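Local coordinates for protein putative short-chain dehydrogenase/reductase (Burkholderia xenovorans, PDB 5IZ4) that binds ADP in a Rossmann-type nucleotide pocket and is probably an NADPH-dependent oxidoreductase of the short-chain dehydrogenase/reductase family, at residues 22-32 against 50-61. Numbering follows the deposited sequence.
Sequences SASGIGAATAL and TRDAASTVEALC. With ADP (adenosine-5'-diphosphate), chain B.
Val-57 lays its two methyls against helix 25-32: CG2 lies 3.6 Å from Ala-28 CB, while CG1, anti to the backbone N (chi1 173°), turns to Ala-31 CB at 4.1 Å. Both branches also touch the carbonyl oxygen of Ser-22. The adjoining Ala-23 is the most heavily covered residue; its methyl meets CB of Thr-50, Ala-53 and Ala-54, and the CA atoms of Ala-23 and Ala-54 come within 4.1 Å. Further along, Cys-61 SG rests against the Ala-31 peptide, 3.6 Å from its O, and Leu-32 carries CD1 to 3.8 Å from Leu-60 O. The axes of helices 25-32 and 51-61 run nearly parallel, at 22°, as expected for consecutive crossover helices of a Rossmann sheet; Ser-22 and Ala-54 also touch strand 40-45, which links them in sequence. The turn entering the first helix is the glycine-rich nucleotide loop of this family. Here Ile-26 N donates to ADP O2B along a near-straight line (163° at the hydrogen), though the 2.5 Å separation is shorter than usual and its exact value doubtful. Ser-24 OG donates to O2A of the other phosphate, and Gly-25, at positive phi, brings its CA close to O2B. Thr-50 brings CG2 to 3.5 Å from the ribose O2', while its OG1 bonds to Asn-45. No hydrogen bond joins the two segments, which suggests that the helices rely on close apolar packing here, while Ser-24 OG and Ile-26 N of the loop turn to the ADP phosphates.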
# COMPACT_ATOMS: atom_id res chain seq x y z
N SER A 22 26.00 4.83 -14.58
CA SER A 22 26.04 4.05 -15.80
C SER A 22 27.30 3.22 -15.96
O SER A 22 27.41 2.46 -16.93
CB SER A 22 25.89 4.96 -17.02
OG SER A 22 25.61 4.18 -18.18
N ALA A 23 28.24 3.31 -15.02
CA ALA A 23 29.50 2.58 -15.15
C ALA A 23 29.36 1.09 -14.85
O ALA A 23 30.24 0.31 -15.24
CB ALA A 23 30.55 3.16 -14.22
N SER A 24 28.28 0.67 -14.19
CA SER A 24 28.19 -0.71 -13.73
C SER A 24 26.74 -1.03 -13.40
O SER A 24 25.87 -0.15 -13.43
CB SER A 24 29.07 -0.95 -12.51
OG SER A 24 28.69 -0.07 -11.46
N GLY A 25 26.51 -2.30 -13.10
CA GLY A 25 25.23 -2.75 -12.56
C GLY A 25 24.05 -2.37 -13.43
O GLY A 25 24.08 -2.49 -14.66
N ILE A 26 22.98 -1.91 -12.77
CA ILE A 26 21.72 -1.63 -13.46
C ILE A 26 21.90 -0.51 -14.47
O ILE A 26 21.36 -0.57 -15.58
CB ILE A 26 20.63 -1.31 -12.42
CG1 ILE A 26 20.24 -2.58 -11.66
CG2 ILE A 26 19.42 -0.63 -13.07
CD1 ILE A 26 19.43 -2.31 -10.41
N GLY A 27 22.63 0.54 -14.10
CA GLY A 27 22.83 1.64 -15.04
C GLY A 27 23.55 1.20 -16.30
O GLY A 27 23.15 1.57 -17.41
N ALA A 28 24.61 0.41 -16.15
CA ALA A 28 25.32 -0.11 -17.31
C ALA A 28 24.39 -0.94 -18.20
O ALA A 28 24.39 -0.80 -19.43
CB ALA A 28 26.50 -0.96 -16.87
N ALA A 29 23.61 -1.82 -17.59
CA ALA A 29 22.67 -2.63 -18.36
C ALA A 29 21.61 -1.77 -19.03
O ALA A 29 21.15 -2.10 -20.13
CB ALA A 29 22.01 -3.66 -17.44
N THR A 30 21.22 -0.67 -18.38
CA THR A 30 20.18 0.19 -18.95
C THR A 30 20.72 1.00 -20.12
O THR A 30 20.03 1.16 -21.14
CB THR A 30 19.60 1.10 -17.87
OG1 THR A 30 19.03 0.29 -16.83
CG2 THR A 30 18.51 2.01 -18.45
N ALA A 31 21.94 1.53 -20.01
CA ALA A 31 22.54 2.18 -21.16
C ALA A 31 22.56 1.24 -22.36
O ALA A 31 22.20 1.63 -23.48
CB ALA A 31 23.96 2.65 -20.82
N LEU A 32 22.94 -0.02 -22.14
CA LEU A 32 23.01 -0.97 -23.24
C LEU A 32 21.63 -1.21 -23.85
O LEU A 32 21.48 -1.25 -25.08
CB LEU A 32 23.61 -2.29 -22.75
CG LEU A 32 23.86 -3.35 -23.82
CD1 LEU A 32 24.70 -2.78 -24.97
CD2 LEU A 32 24.53 -4.58 -23.23
N THR A 50 35.77 4.68 -11.59
CA THR A 50 34.78 3.96 -12.38
C THR A 50 34.94 4.17 -13.88
O THR A 50 34.20 3.57 -14.66
CB THR A 50 33.36 4.36 -11.95
OG1 THR A 50 33.16 5.76 -12.19
CG2 THR A 50 33.15 4.07 -10.47
N ARG A 51 35.93 4.96 -14.31
CA ARG A 51 35.98 5.39 -15.70
C ARG A 51 36.26 4.24 -16.66
O ARG A 51 35.70 4.19 -17.76
CB ARG A 51 37.03 6.49 -15.87
CG ARG A 51 37.16 7.02 -17.27
CD ARG A 51 38.17 8.17 -17.30
NE ARG A 51 38.04 9.02 -16.12
CZ ARG A 51 37.03 9.87 -15.92
NH1 ARG A 51 36.06 9.99 -16.82
NH2 ARG A 51 36.99 10.59 -14.81
N ASP A 52 37.13 3.30 -16.27
CA ASP A 52 37.43 2.18 -17.15
C ASP A 52 36.18 1.36 -17.42
O ASP A 52 35.92 0.95 -18.56
CB ASP A 52 38.52 1.30 -16.56
CG ASP A 52 39.91 1.83 -16.83
OD1 ASP A 52 40.02 2.94 -17.40
OD2 ASP A 52 40.88 1.14 -16.46
N ALA A 53 35.39 1.10 -16.37
CA ALA A 53 34.13 0.39 -16.56
C ALA A 53 33.19 1.17 -17.48
O ALA A 53 32.55 0.59 -18.37
CB ALA A 53 33.46 0.13 -15.21
N ALA A 54 33.10 2.49 -17.27
CA ALA A 54 32.25 3.32 -18.12
C ALA A 54 32.66 3.24 -19.58
O ALA A 54 31.81 3.22 -20.48
CB ALA A 54 32.30 4.77 -17.63
N SER A 55 33.97 3.21 -19.84
CA SER A 55 34.46 3.15 -21.21
C SER A 55 34.10 1.84 -21.87
O SER A 55 33.82 1.80 -23.07
CB SER A 55 35.98 3.37 -21.24
OG SER A 55 36.30 4.63 -20.69
N THR A 56 34.10 0.74 -21.10
CA THR A 56 33.64 -0.54 -21.63
C THR A 56 32.15 -0.49 -21.94
O THR A 56 31.72 -0.99 -22.99
CB THR A 56 33.96 -1.65 -20.63
OG1 THR A 56 35.37 -1.69 -20.41
CG2 THR A 56 33.49 -3.00 -21.17
N VAL A 57 31.36 0.09 -21.04
CA VAL A 57 29.93 0.28 -21.31
C VAL A 57 29.73 1.07 -22.60
O VAL A 57 28.91 0.71 -23.45
CB VAL A 57 29.23 0.97 -20.12
CG1 VAL A 57 27.77 1.32 -20.47
CG2 VAL A 57 29.29 0.07 -18.89
N GLU A 58 30.51 2.15 -22.78
CA GLU A 58 30.38 2.94 -24.01
C GLU A 58 30.71 2.11 -25.24
O GLU A 58 30.01 2.18 -26.25
CB GLU A 58 31.27 4.18 -23.96
CG GLU A 58 31.22 4.95 -25.28
CD GLU A 58 32.05 6.23 -25.30
OE1 GLU A 58 31.52 7.26 -25.76
OE2 GLU A 58 33.23 6.20 -24.87
N ALA A 59 31.78 1.31 -25.17
CA ALA A 59 32.16 0.48 -26.31
C ALA A 59 31.05 -0.49 -26.67
O ALA A 59 30.76 -0.71 -27.86
CB ALA A 59 33.45 -0.27 -26.01
N LEU A 60 30.40 -1.07 -25.67
CA LEU A 60 29.31 -2.00 -25.94
C LEU A 60 28.10 -1.29 -26.54
O LEU A 60 27.42 -1.84 -27.42
CB LEU A 60 28.93 -2.73 -24.66
CG LEU A 60 29.98 -3.68 -24.11
CD1 LEU A 60 29.53 -4.22 -22.76
CD2 LEU A 60 30.24 -4.82 -25.09
N CYS A 61 27.80 -0.08 -26.06
CA CYS A 61 26.67 0.68 -26.60
C CYS A 61 26.92 1.09 -28.04
O CYS A 61 25.99 1.10 -28.87
CB CYS A 61 26.39 1.91 -25.74
SG CYS A 61 25.71 1.56 -24.13
PB ADP B . 23.30 -1.39 -8.88
O1B ADP B . 22.86 0.08 -8.54
O2B ADP B . 23.55 -1.71 -10.38
O3B ADP B . 22.62 -2.54 -8.07
PA ADP B . 26.14 -0.33 -8.62
O1A ADP B . 26.94 0.15 -7.27
O2A ADP B . 27.13 -0.90 -9.68
O3A ADP B . 24.95 -1.25 -8.12
O5' ADP B . 25.60 1.16 -9.09
C5' ADP B . 25.87 2.36 -8.35
C4' ADP B . 26.55 3.29 -9.35
O4' ADP B . 26.45 4.70 -8.89
C3' ADP B . 28.07 3.03 -9.53
O3' ADP B . 28.49 3.27 -10.84
C2' ADP B . 28.65 4.11 -8.58
O2' ADP B . 29.99 4.35 -9.02
C1' ADP B . 27.74 5.28 -8.89
N9 ADP B . 27.83 6.33 -7.86
C8 ADP B . 28.06 6.20 -6.48
N7 ADP B . 28.08 7.38 -5.90
C5 ADP B . 27.86 8.30 -6.90
C6 ADP B . 27.77 9.68 -6.90
N6 ADP B . 27.92 10.37 -5.74
N1 ADP B . 27.55 10.32 -8.05
C2 ADP B . 27.42 9.61 -9.18
N3 ADP B . 27.49 8.29 -9.28
C4 ADP B . 27.70 7.66 -8.12